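Local coordinates for protein UDP-N-Acetylenolpyruvylglucosamine Reductase (Thermus caldophilus, PDB 2GQU) that probably reduces UDP-N-acetylenolpyruvylglucosamine to UDP-N-acetylmuramate with NADPH through its bound FAD, a step in cell wall formation, at residues A[72-77]-A[89-94]; A[130-135]-A[161-166]; A[198-203]-A[234-239]. One frame throughout, in Å; residues are numbered along the deposited sequence.

Contact 1: A[72-77]-A[89-94]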
loop_
_atom_site.group_PDB
_atom_site.type_symbol
_atom_site.label_atom_id
_atom_site.label_comp_id
_atom_site.label_asym_id
_atom_site.label_seq_id
_atom_site.Cartn_x
_atom_site.Cartn_y
_atom_site.Cartn_z
ATOM N N TYR A 72 -7.865 6.560 15.786
ATOM C CA TYR A 72 -6.451 6.515 16.136
ATOM C C TYR A 72 -6.082 7.462 17.257
ATOM O O TYR A 72 -6.736 8.492 17.465
ATOM C CB TYR A 72 -5.583 6.840 14.918
ATOM C CG TYR A 72 -5.744 8.261 14.414
ATOM C CD1 TYR A 72 -4.873 9.275 14.822
ATOM C CD2 TYR A 72 -6.776 8.593 13.524
ATOM C CE1 TYR A 72 -5.032 10.587 14.377
ATOM C CE2 TYR A 72 -6.925 9.899 13.051
ATOM C CZ TYR A 72 -6.061 10.891 13.486
ATOM O OH TYR A 72 -6.193 12.198 13.052
ATOM N N ASP A 73 -5.035 7.086 17.976
ATOM C CA ASP A 73 -4.381 7.943 18.943
ATOM C C ASP A 73 -2.880 7.772 18.722
ATOM O O ASP A 73 -2.360 6.677 18.876
ATOM C CB ASP A 73 -4.761 7.509 20.353
ATOM C CG ASP A 73 -4.206 8.433 21.417
ATOM O OD1 ASP A 73 -3.124 9.025 21.214
ATOM O OD2 ASP A 73 -4.868 8.561 22.467
ATOM N N LEU A 74 -2.175 8.833 18.347
ATOM C CA LEU A 74 -0.735 8.712 18.097
ATOM C C LEU A 74 0.072 8.125 19.259
ATOM O O LEU A 74 1.129 7.495 19.041
ATOM C CB LEU A 74 -0.150 10.068 17.719
ATOM C CG LEU A 74 -0.440 10.612 16.332
ATOM C CD1 LEU A 74 0.152 12.016 16.264
ATOM C CD2 LEU A 74 0.180 9.719 15.231
ATOM N N LYS A 75 -0.432 8.343 20.473
ATOM C CA LYS A 75 0.242 7.913 21.704
ATOM C C LYS A 75 -0.412 6.650 22.241
ATOM O O LYS A 75 -0.096 6.166 23.335
ATOM C CB LYS A 75 0.231 9.031 22.749
ATOM C CG LYS A 75 1.090 10.227 22.333
ATOM C CD LYS A 75 1.198 11.259 23.437
ATOM C CE LYS A 75 1.950 12.482 22.952
ATOM N NZ LYS A 75 3.293 12.098 22.443
ATOM N N GLY A 76 -1.330 6.108 21.448
ATOM C CA GLY A 76 -2.032 4.890 21.824
ATOM C C GLY A 76 -2.144 3.962 20.646
ATOM O O GLY A 76 -1.183 3.784 19.880
ATOM N N TRP A 77 -3.317 3.354 20.504
ATOM C CA TRP A 77 -3.580 2.470 19.363
ATOM C C TRP A 77 -4.082 3.216 18.147
ATOM O O TRP A 77 -4.879 4.177 18.241
ATOM C CB TRP A 77 -4.546 1.344 19.760
ATOM C CG TRP A 77 -3.876 0.336 20.650
ATOM C CD1 TRP A 77 -3.798 0.373 22.020
ATOM C CD2 TRP A 77 -3.152 -0.829 20.237
ATOM N NE1 TRP A 77 -3.091 -0.715 22.484
ATOM C CE2 TRP A 77 -2.668 -1.459 21.410
ATOM C CE3 TRP A 77 -2.851 -1.401 18.986
ATOM C CZ2 TRP A 77 -1.930 -2.644 21.366
ATOM C CZ3 TRP A 77 -2.116 -2.566 18.944
ATOM C CH2 TRP A 77 -1.664 -3.183 20.130
ATOM N N GLN A 89 1.293 13.504 8.781
ATOM C CA GLN A 89 1.054 14.917 9.105
ATOM C C GLN A 89 0.675 15.120 10.569
ATOM O O GLN A 89 1.122 16.071 11.207
ATOM C CB GLN A 89 0.005 15.520 8.159
ATOM C CG GLN A 89 0.387 15.426 6.678
ATOM C CD GLN A 89 1.662 16.162 6.335
ATOM O OE1 GLN A 89 1.970 17.218 6.907
ATOM N NE2 GLN A 89 2.431 15.602 5.406
ATOM N N GLU A 90 -0.134 14.218 11.116
ATOM C CA GLU A 90 -0.538 14.344 12.522
ATOM C C GLU A 90 0.665 14.252 13.452
ATOM O O GLU A 90 0.752 14.976 14.470
ATOM C CB GLU A 90 -1.563 13.267 12.879
ATOM C CG GLU A 90 -2.910 13.475 12.248
ATOM C CD GLU A 90 -3.692 14.580 12.911
ATOM O OE1 GLU A 90 -3.353 15.765 12.689
ATOM O OE2 GLU A 90 -4.655 14.250 13.642
ATOM N N ALA A 91 1.610 13.382 13.096
ATOM C CA ALA A 91 2.805 13.210 13.912
ATOM C C ALA A 91 3.610 14.505 13.905
ATOM O O ALA A 91 4.037 14.968 14.962
ATOM C CB ALA A 91 3.635 12.044 13.432
ATOM N N ALA A 92 3.760 15.122 12.736
ATOM C CA ALA A 92 4.453 16.416 12.668
ATOM C C ALA A 92 3.736 17.464 13.535
ATOM O O ALA A 92 4.390 18.161 14.309
ATOM C CB ALA A 92 4.607 16.899 11.209
ATOM N N ARG A 93 2.409 17.538 13.449
ATOM C CA ARG A 93 1.624 18.500 14.250
ATOM C C ARG A 93 1.780 18.303 15.754
ATOM O O ARG A 93 1.701 19.281 16.526
ATOM C CB ARG A 93 0.147 18.413 13.904
ATOM C CG ARG A 93 -0.157 18.928 12.549
ATOM C CD ARG A 93 -1.622 18.767 12.216
ATOM N NE ARG A 93 -1.806 19.054 10.804
ATOM C CZ ARG A 93 -2.171 18.168 9.886
ATOM N NH1 ARG A 93 -2.448 16.911 10.217
ATOM N NH2 ARG A 93 -2.268 18.554 8.624
ATOM N N ALA A 94 1.990 17.054 16.166
ATOM C CA ALA A 94 2.149 16.684 17.578
ATOM C C ALA A 94 3.592 16.722 18.066
ATOM O O ALA A 94 3.863 16.473 19.260
ATOM C CB ALA A 94 1.552 15.301 17.821
#
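Leu74 pushes its CD1 methyl against the backbone of helix 84-94, overlapping Glu90 and Ala91. Leu74 CD1 lies 3.5 Å from Glu90 O and 3.7 Å from Ala91 CA. Farther along the helix, Ala94 CB adds a second apolar touch, 3.9 Å from Leu74 CD1. Extended at chi2 (175°), with CD1 trans to CA, the side chain carries that methyl to the helix. Leu87, one turn before Ala91, and Leu96 of strand 96-97 also touch Leu74, placing it between the helix and the short strand that follows it.

The polar half of the contact belongs to Tyr72. Its OH donates a 2.6 Å hydrogen bond to Glu90 OE2, arriving on the anti side of that oxygen but well out of the carboxylate plane, and probably limiting the carboxylate's rotation. OE2 in turn sits in the plane of the phenol ring, at its edge, and ring and carboxylate stand 77° apart. This is a loop of the FAD binding domain lying against its helix: the loop reverses in a type I turn from Asp73 to Gly76, and an Asx turn, Lys75 N to Asp73 OD1 at 2.9 Å, braces the bend just beyond Tyr72. The other carboxylate oxygen is engaged along the helix, where Glu90 OE1 forms a salt bridge with Arg93 NH1, 2.9 Å apart.

Contact 2: A[130-135]-A[161-166]; sequences AVEVFH and IVTRVR. With FAD (flavin-adenine dinucleotide), chain B.
Antiparallel strands 130-135 and 161-166 pair around a beta bulge at Thr163: Val133 faces Val162, but Glu132 faces both Thr163 and Arg164. Glu132 N binds Arg164 O, and Glu132 O takes Thr163 N at 2.9 Å, so the extra residue is absorbed without losing bonds. Beyond it, Phe134 and Ile161 exchange a regular pair of bonds. On the valine face, Val131 CG1 meets Val162 CG1 at 3.8 Å. Val162 also reads the FAD adenine with its backbone, giving N to N1A and taking N6A on O, both at 2.9 Å.

On the other face the bulge gathers a polar cluster. Glu132 runs extended, CG anti to the backbone N (chi1 -176°), bringing OE2 to Thr163 OG1, which donates to its anti lone pair at 2.6 Å. Arg164 lies alongside, its NH1 in a salt bridge with OE2, modelled too short for its length to be trusted; the two planes are 85° apart. Glu68 is a second partner of Arg164. A leucine in place of Glu132 would probably leave Thr163 OG1 without its acceptor and the charges of Arg31 and Arg164 NH1 without this carboxylate. With Arg31 at OE1, and Arg164 and Thr163 at OE2, the buried carboxylate is likely to stay ionised.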
loop_
_atom_site.group_PDB
_atom_site.type_symbol
_atom_site.label_atom_id
_atom_site.label_comp_id
_atom_site.label_asym_id
_atom_site.label_seq_id
_atom_site.Cartn_x
_atom_site.Cartn_y
_atom_site.Cartn_z
ATOM N N ALA A 130 3.916 -2.401 18.364
ATOM C CA ALA A 130 3.082 -3.594 18.525
ATOM C C ALA A 130 2.090 -3.618 17.385
ATOM O O ALA A 130 1.733 -2.573 16.842
ATOM C CB ALA A 130 2.332 -3.586 19.864
ATOM N N VAL A 131 1.615 -4.807 17.048
ATOM C CA VAL A 131 0.672 -4.952 15.951
ATOM C C VAL A 131 -0.408 -5.940 16.375
ATOM O O VAL A 131 -0.084 -7.067 16.771
ATOM C CB VAL A 131 1.365 -5.495 14.671
ATOM C CG1 VAL A 131 0.375 -5.639 13.518
ATOM C CG2 VAL A 131 2.547 -4.608 14.245
ATOM N N GLU A 132 -1.676 -5.529 16.297
ATOM C CA GLU A 132 -2.793 -6.456 16.527
ATOM C C GLU A 132 -3.124 -7.114 15.189
ATOM O O GLU A 132 -3.312 -6.425 14.181
ATOM C CB GLU A 132 -4.015 -5.715 17.076
ATOM C CG GLU A 132 -5.144 -6.654 17.424
ATOM C CD GLU A 132 -6.347 -5.934 17.970
ATOM O OE1 GLU A 132 -6.534 -5.898 19.210
ATOM O OE2 GLU A 132 -7.117 -5.408 17.152
ATOM N N VAL A 133 -3.195 -8.449 15.181
ATOM C CA VAL A 133 -3.496 -9.200 13.959
ATOM C C VAL A 133 -4.628 -10.153 14.259
ATOM O O VAL A 133 -4.559 -10.901 15.236
ATOM C CB VAL A 133 -2.272 -10.024 13.434
ATOM C CG1 VAL A 133 -2.619 -10.801 12.181
ATOM C CG2 VAL A 133 -1.076 -9.116 13.143
ATOM N N PHE A 134 -5.653 -10.120 13.412
ATOM C CA PHE A 134 -6.779 -11.040 13.490
ATOM C C PHE A 134 -6.500 -12.223 12.568
ATOM O O PHE A 134 -6.302 -12.040 11.365
ATOM C CB PHE A 134 -8.073 -10.327 13.081
ATOM C CG PHE A 134 -9.286 -11.216 13.096
ATOM C CD1 PHE A 134 -9.691 -11.876 11.933
ATOM C CD2 PHE A 134 -10.023 -11.384 14.263
ATOM C CE1 PHE A 134 -10.815 -12.712 11.934
ATOM C CE2 PHE A 134 -11.149 -12.218 14.276
ATOM C CZ PHE A 134 -11.542 -12.877 13.110
ATOM N N HIS A 135 -6.495 -13.431 13.138
ATOM C CA HIS A 135 -6.331 -14.648 12.344
ATOM C C HIS A 135 -6.890 -15.836 13.124
ATOM O O HIS A 135 -6.951 -15.796 14.355
ATOM C CB HIS A 135 -4.855 -14.857 11.916
ATOM C CG HIS A 135 -3.907 -15.094 13.047
ATOM N ND1 HIS A 135 -3.528 -16.359 13.454
ATOM C CD2 HIS A 135 -3.243 -14.226 13.845
ATOM C CE1 HIS A 135 -2.680 -16.252 14.466
ATOM N NE2 HIS A 135 -2.478 -14.967 14.710
ATOM N N ILE A 161 -5.192 -10.455 9.295
ATOM C CA ILE A 161 -5.621 -9.078 9.044
ATOM C C ILE A 161 -5.053 -8.169 10.127
ATOM O O ILE A 161 -5.355 -8.347 11.302
ATOM C CB ILE A 161 -7.160 -8.982 9.046
ATOM C CG1 ILE A 161 -7.735 -9.973 8.023
ATOM C CG2 ILE A 161 -7.599 -7.537 8.799
ATOM C CD1 ILE A 161 -9.255 -9.947 7.924
ATOM N N VAL A 162 -4.221 -7.199 9.729
ATOM C CA VAL A 162 -3.712 -6.201 10.673
ATOM C C VAL A 162 -4.896 -5.300 11.015
ATOM O O VAL A 162 -5.520 -4.743 10.116
ATOM C CB VAL A 162 -2.567 -5.385 10.045
ATOM C CG1 VAL A 162 -2.131 -4.255 10.965
ATOM C CG2 VAL A 162 -1.390 -6.333 9.686
ATOM N N THR A 163 -5.200 -5.169 12.306
ATOM C CA THR A 163 -6.387 -4.407 12.742
ATOM C C THR A 163 -6.057 -3.084 13.461
ATOM O O THR A 163 -6.812 -2.121 13.376
ATOM C CB THR A 163 -7.271 -5.270 13.659
ATOM O OG1 THR A 163 -6.451 -5.891 14.660
ATOM C CG2 THR A 163 -7.972 -6.350 12.841
ATOM N N ARG A 164 -4.917 -3.038 14.139
ATOM C CA ARG A 164 -4.500 -1.868 14.899
ATOM C C ARG A 164 -3.003 -1.981 15.163
ATOM O O ARG A 164 -2.463 -3.105 15.218
ATOM C CB ARG A 164 -5.245 -1.809 16.248
ATOM C CG ARG A 164 -6.471 -0.949 16.313
ATOM C CD ARG A 164 -7.328 -1.329 17.559
ATOM N NE ARG A 164 -8.749 -1.395 17.241
ATOM C CZ ARG A 164 -9.419 -2.521 17.055
ATOM N NH1 ARG A 164 -8.807 -3.673 17.187
ATOM N NH2 ARG A 164 -10.712 -2.497 16.753
ATOM N N VAL A 165 -2.340 -0.839 15.338
ATOM C CA VAL A 165 -0.908 -0.824 15.685
ATOM C C VAL A 165 -0.624 0.178 16.794
ATOM O O VAL A 165 -1.429 1.078 17.042
ATOM C CB VAL A 165 0.002 -0.469 14.463
ATOM C CG1 VAL A 165 -0.224 -1.445 13.281
ATOM C CG2 VAL A 165 -0.196 0.983 14.041
ATOM N N ARG A 166 0.513 -0.016 17.454
ATOM C CA ARG A 166 1.120 1.001 18.304
ATOM C C ARG A 166 2.380 1.479 17.600
ATOM O O ARG A 166 3.227 0.685 17.177
ATOM C CB ARG A 166 1.491 0.441 19.675
ATOM C CG ARG A 166 0.350 0.010 20.527
ATOM C CD ARG A 166 0.871 -0.166 21.928
ATOM N NE ARG A 166 1.320 1.133 22.427
ATOM C CZ ARG A 166 0.649 1.886 23.299
ATOM N NH1 ARG A 166 -0.466 1.440 23.848
ATOM N NH2 ARG A 166 1.127 3.073 23.656
HETATM P PA FAD B . -3.373 -2.325 -0.815
HETATM O O1A FAD B . -4.840 -2.136 -0.618
HETATM O O2A FAD B . -2.835 -1.957 -2.136
HETATM O O5B FAD B . -3.047 -3.845 -0.489
HETATM C C5B FAD B . -1.709 -4.327 -0.614
HETATM C C4B FAD B . -1.543 -5.641 0.148
HETATM O O4B FAD B . -1.738 -5.416 1.540
HETATM C C3B FAD B . -2.538 -6.734 -0.254
HETATM O O3B FAD B . -1.893 -7.987 -0.097
HETATM C C2B FAD B . -3.658 -6.562 0.768
HETATM O O2B FAD B . -4.463 -7.713 0.987
HETATM C C1B FAD B . -2.819 -6.221 1.992
HETATM N N9A FAD B . -3.539 -5.508 3.053
HETATM C C8A FAD B . -4.128 -4.272 3.004
HETATM N N7A FAD B . -4.650 -3.992 4.219
HETATM C C5A FAD B . -4.374 -5.034 5.058
HETATM C C6A FAD B . -4.638 -5.295 6.412
HETATM N N6A FAD B . -5.322 -4.447 7.190
HETATM N N1A FAD B . -4.208 -6.491 6.949
HETATM C C2A FAD B . -3.517 -7.421 6.204
HETATM N N3A FAD B . -3.241 -7.177 4.881
HETATM C C4A FAD B . -3.666 -5.995 4.322
HETATM N N1 FAD B . 5.369 1.777 -1.405
HETATM C C2 FAD B . 6.570 1.844 -0.728
HETATM O O2 FAD B . 6.916 0.888 -0.078
HETATM N N3 FAD B . 7.328 3.000 -0.754
HETATM C C4 FAD B . 6.899 4.102 -1.460
HETATM O O4 FAD B . 7.606 5.107 -1.467
HETATM C C4X FAD B . 5.690 4.046 -2.164
HETATM N N5 FAD B . 5.230 5.109 -2.906
HETATM C C5X FAD B . 4.034 5.029 -3.583
HETATM C C6 FAD B . 3.587 6.117 -4.316
HETATM C C7 FAD B . 2.388 6.055 -5.007
HETATM C C7M FAD B . 1.967 7.272 -5.776
HETATM C C8 FAD B . 1.624 4.881 -4.972
HETATM C C8M FAD B . 0.322 4.789 -5.710
HETATM C C9 FAD B . 2.068 3.790 -4.249
HETATM C C9A FAD B . 3.277 3.847 -3.551
HETATM N N10 FAD B . 3.750 2.761 -2.822
HETATM C C10 FAD B . 4.939 2.865 -2.127
HETATM C "C1'" FAD B . 3.110 1.407 -2.884
HETATM C "C2'" FAD B . 2.028 1.265 -1.815
HETATM O "O2'" FAD B . 1.566 2.542 -1.374
HETATM C "C3'" FAD B . 2.473 0.376 -0.640
HETATM O "O3'" FAD B . 2.773 -0.955 -1.019
HETATM C "C4'" FAD B . 1.441 0.391 0.475
HETATM O "O4'" FAD B . 1.966 -0.192 1.667
HETATM C "C5'" FAD B . 0.147 -0.304 0.071
HETATM O "O5'" FAD B . -0.820 -0.052 1.078
HETATM P P FAD B . -2.381 -0.091 0.739
HETATM O O1P FAD B . -3.160 0.240 1.981
HETATM O O2P FAD B . -2.718 0.755 -0.442
HETATM O O3P FAD B . -2.564 -1.665 0.427
#

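Contact 3: A[198-203]-A[234-239]. With EPU (uridine-diphosphate-2(N-acetylglucosaminyl) butyric acid), chain C.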
loop_
_atom_site.group_PDB
_atom_site.type_symbol
_atom_site.label_atom_id
_atom_site.label_comp_id
_atom_site.label_asym_id
_atom_site.label_seq_id
_atom_site.Cartn_x
_atom_site.Cartn_y
_atom_site.Cartn_z
ATOM N N GLY A 198 2.202 3.266 -7.946
ATOM C CA GLY A 198 3.583 3.493 -7.536
ATOM C C GLY A 198 4.538 2.716 -8.417
ATOM O O GLY A 198 4.283 2.554 -9.617
ATOM N N CYS A 199 5.630 2.226 -7.833
ATOM C CA CYS A 199 6.603 1.453 -8.597
ATOM C C CYS A 199 6.054 0.088 -8.967
ATOM O O CYS A 199 5.675 -0.681 -8.091
ATOM C CB CYS A 199 7.896 1.281 -7.812
ATOM S SG CYS A 199 8.920 2.734 -7.879
ATOM N N ALA A 200 6.006 -0.208 -10.266
ATOM C CA ALA A 200 5.509 -1.505 -10.723
ATOM C C ALA A 200 6.452 -2.658 -10.387
ATOM O O ALA A 200 5.997 -3.746 -10.044
ATOM C CB ALA A 200 5.234 -1.469 -12.230
ATOM N N PHE A 201 7.754 -2.412 -10.509
ATOM C CA PHE A 201 8.763 -3.446 -10.324
ATOM C C PHE A 201 9.578 -3.206 -9.061
ATOM O O PHE A 201 9.881 -2.071 -8.710
ATOM C CB PHE A 201 9.679 -3.549 -11.555
ATOM C CG PHE A 201 8.936 -3.835 -12.841
ATOM C CD1 PHE A 201 8.621 -2.810 -13.731
ATOM C CD2 PHE A 201 8.556 -5.136 -13.160
ATOM C CE1 PHE A 201 7.916 -3.084 -14.906
ATOM C CE2 PHE A 201 7.858 -5.412 -14.324
ATOM C CZ PHE A 201 7.544 -4.395 -15.201
ATOM N N LYS A 202 9.942 -4.283 -8.378
ATOM C CA LYS A 202 10.887 -4.142 -7.275
ATOM C C LYS A 202 12.281 -3.824 -7.819
ATOM O O LYS A 202 12.615 -4.224 -8.924
ATOM C CB LYS A 202 10.922 -5.397 -6.415
ATOM C CG LYS A 202 10.857 -6.706 -7.166
ATOM C CD LYS A 202 10.965 -7.914 -6.217
ATOM C CE LYS A 202 10.044 -7.819 -5.006
ATOM N NZ LYS A 202 8.622 -8.121 -5.342
ATOM N N ASN A 203 13.091 -3.099 -7.045
ATOM C CA ASN A 203 14.470 -2.825 -7.458
ATOM C C ASN A 203 15.319 -4.056 -7.237
ATOM O O ASN A 203 15.267 -4.632 -6.145
ATOM C CB ASN A 203 15.093 -1.705 -6.620
ATOM C CG ASN A 203 14.591 -0.337 -6.981
ATOM O OD1 ASN A 203 14.130 -0.091 -8.107
ATOM N ND2 ASN A 203 14.708 0.592 -6.032
ATOM N N ASN A 234 9.706 3.467 -13.632
ATOM C CA ASN A 234 9.071 2.404 -12.845
ATOM C C ASN A 234 7.598 2.692 -12.560
ATOM O O ASN A 234 6.923 1.906 -11.905
ATOM C CB ASN A 234 9.865 2.139 -11.544
ATOM C CG ASN A 234 9.746 0.693 -11.058
ATOM O OD1 ASN A 234 9.111 -0.154 -11.695
ATOM N ND2 ASN A 234 10.381 0.402 -9.914
ATOM N N PHE A 235 7.081 3.806 -13.069
ATOM C CA PHE A 235 5.677 4.114 -12.875
ATOM C C PHE A 235 4.931 3.820 -14.164
ATOM O O PHE A 235 5.197 4.442 -15.189
ATOM C CB PHE A 235 5.474 5.574 -12.468
ATOM C CG PHE A 235 5.764 5.852 -11.015
ATOM C CD1 PHE A 235 7.067 5.816 -10.525
ATOM C CD2 PHE A 235 4.733 6.150 -10.143
ATOM C CE1 PHE A 235 7.331 6.071 -9.176
ATOM C CE2 PHE A 235 4.985 6.417 -8.788
ATOM C CZ PHE A 235 6.295 6.380 -8.312
ATOM N N ILE A 236 4.038 2.839 -14.113
ATOM C CA ILE A 236 3.073 2.656 -15.185
ATOM C C ILE A 236 1.860 3.439 -14.774
ATOM O O ILE A 236 1.354 3.279 -13.648
ATOM C CB ILE A 236 2.714 1.183 -15.417
ATOM C CG1 ILE A 236 3.883 0.463 -16.090
ATOM C CG2 ILE A 236 1.421 1.064 -16.266
ATOM C CD1 ILE A 236 3.785 -1.059 -16.045
ATOM N N VAL A 237 1.403 4.305 -15.675
ATOM C CA VAL A 237 0.284 5.189 -15.375
ATOM C C VAL A 237 -0.966 4.870 -16.230
ATOM O O VAL A 237 -0.870 4.304 -17.333
ATOM C CB VAL A 237 0.705 6.693 -15.456
ATOM C CG1 VAL A 237 1.820 6.999 -14.450
ATOM C CG2 VAL A 237 1.146 7.076 -16.869
ATOM N N ASN A 238 -2.133 5.205 -15.682
ATOM C CA ASN A 238 -3.422 5.048 -16.349
ATOM C C ASN A 238 -3.854 6.422 -16.867
ATOM O O ASN A 238 -4.170 7.322 -16.083
ATOM C CB ASN A 238 -4.444 4.480 -15.335
ATOM C CG ASN A 238 -5.828 4.169 -15.939
ATOM O OD1 ASN A 238 -6.688 3.564 -15.270
ATOM N ND2 ASN A 238 -6.057 4.578 -17.180
ATOM N N LEU A 239 -3.841 6.570 -18.192
ATOM C CA LEU A 239 -4.183 7.826 -18.855
ATOM C C LEU A 239 -5.702 8.085 -18.895
ATOM O O LEU A 239 -6.138 9.167 -19.275
ATOM C CB LEU A 239 -3.575 7.860 -20.272
ATOM C CG LEU A 239 -2.045 7.737 -20.367
ATOM C CD1 LEU A 239 -1.567 7.658 -21.810
ATOM C CD2 LEU A 239 -1.325 8.870 -19.633
HETATM N N1U EPU C . 15.821 7.994 -12.321
HETATM C C2U EPU C . 16.104 7.892 -13.705
HETATM N N3U EPU C . 15.153 7.514 -14.563
HETATM C C4U EPU C . 13.933 7.131 -14.149
HETATM C C5U EPU C . 13.600 7.126 -12.801
HETATM C C6U EPU C . 14.561 7.504 -11.875
HETATM O O2U EPU C . 17.213 8.259 -14.142
HETATM O O4U EPU C . 13.084 6.783 -14.991
HETATM C C1D EPU C . 16.935 7.969 -11.369
HETATM C C2D EPU C . 16.620 9.121 -10.425
HETATM O O2D EPU C . 17.020 10.381 -10.981
HETATM C C3D EPU C . 17.386 8.762 -9.177
HETATM C C4D EPU C . 17.568 7.248 -9.256
HETATM O O4D EPU C . 17.126 6.817 -10.550
HETATM O O3D EPU C . 18.653 9.425 -9.229
HETATM C C5D EPU C . 16.727 6.556 -8.191
HETATM O O5D EPU C . 15.372 6.954 -8.396
HETATM P PA EPU C . 14.393 7.206 -7.142
HETATM O O1A EPU C . 15.054 8.167 -6.185
HETATM O O2A EPU C . 13.001 7.506 -7.644
HETATM O O3A EPU C . 14.372 5.760 -6.416
HETATM P PB EPU C . 13.832 4.349 -7.004
HETATM O O1B EPU C . 14.849 3.300 -6.616
HETATM O O2B EPU C . 13.390 4.466 -8.449
HETATM C C1 EPU C . 12.650 3.774 -4.744
HETATM C C2 EPU C . 11.386 3.067 -4.279
HETATM C C3 EPU C . 10.230 4.048 -4.245
HETATM C C4 EPU C . 10.570 5.134 -3.226
HETATM C C5 EPU C . 11.870 5.846 -3.629
HETATM C C6 EPU C . 12.368 6.785 -2.531
HETATM C C7 EPU C . 11.629 0.703 -4.513
HETATM C C8 EPU C . 11.343 -0.547 -5.263
HETATM N N2 EPU C . 11.146 1.844 -5.037
HETATM O O1 EPU C . 12.508 4.151 -6.112
HETATM O O3 EPU C . 9.109 3.313 -3.799
HETATM O O4 EPU C . 9.505 6.080 -3.114
HETATM O O5 EPU C . 12.916 4.902 -3.899
HETATM O O6 EPU C . 13.096 6.023 -1.546
HETATM O O7 EPU C . 12.269 0.667 -3.475
HETATM C C1E EPU C . 7.091 2.221 -4.530
HETATM O O1E EPU C . 5.986 2.167 -5.099
HETATM O O2E EPU C . 7.587 1.270 -3.880
HETATM C C2E EPU C . 7.883 3.432 -4.553
HETATM C C3E EPU C . 7.506 4.550 -5.172
HETATM O O HOH W 1 2.075 2.272 -11.193
HETATM O O HOH W 2 12.839 1.977 -9.410
HETATM O O HOH W 3 11.606 1.874 -7.517
#
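The amide of Asn234 and the ring of Phe201 lie almost coplanar, 6° apart, with Asn234 OD1 at the ring edge, in the substrate site in the C-terminal domain of the MurB family. The amide docks on the main chain of Phe201 like a strand partner: OD1 accepts from Phe201 N at 2.9 Å, and ND2 donates to Phe201 O at 2.8 Å, nearly within the amide plane. CG swings toward the anti position relative to the backbone N (chi1 -151°), turning the amide to meet the loop. Main chain adds a third bond, Ala200 N to Asn234 O, almost in line with the carbonyl.

Phe235 takes a different stance. One face of its ring covers the Gly198-Cys199 peptide, with CE2 3.5 Å from Gly198 CA, and Cys199 SG approaches obliquely, 46° off the ring normal, in a sulfur-aromatic contact. Cys199, the probable proton donor, is thus held between this ring and Asn234, and its SG stands 3.6 Å from C2E of the bound enolpyruvyl sugar nucleotide. Asn203 ND2 reaches the pyrophosphate at O1B, and water also links Asn203 OD1 and Asn234 ND2 to the ligand. Arg152 and Gln191 bind the same ligand. Cys199 N donates to carboxylate oxygen O1E of the ligand at 2.8 Å.

Contacts 1 and 2 are neighbours, their centres about 17 Å apart, and they meet chiefly through Trp77, the last residue of segment 72-77, which stacks in a cation-pi arrangement on Arg166 of contact 2; Trp77 CE2 comes within 3.5 Å of Arg166 CG. Contact 3 lies across the centre of the chain, about 30 Å from contact 1 and 29 Å from contact 2, centre to centre. FAD spans the gap: its adenine end is held at 161-166, while the cofactor also touches Gly198 beside the bound substrate. Contact 3 holds the probable proton donor, Cys199, whose side chain is about 6 Å from that of Arg152. The side chain of Tyr72 is about 14 Å from FAD.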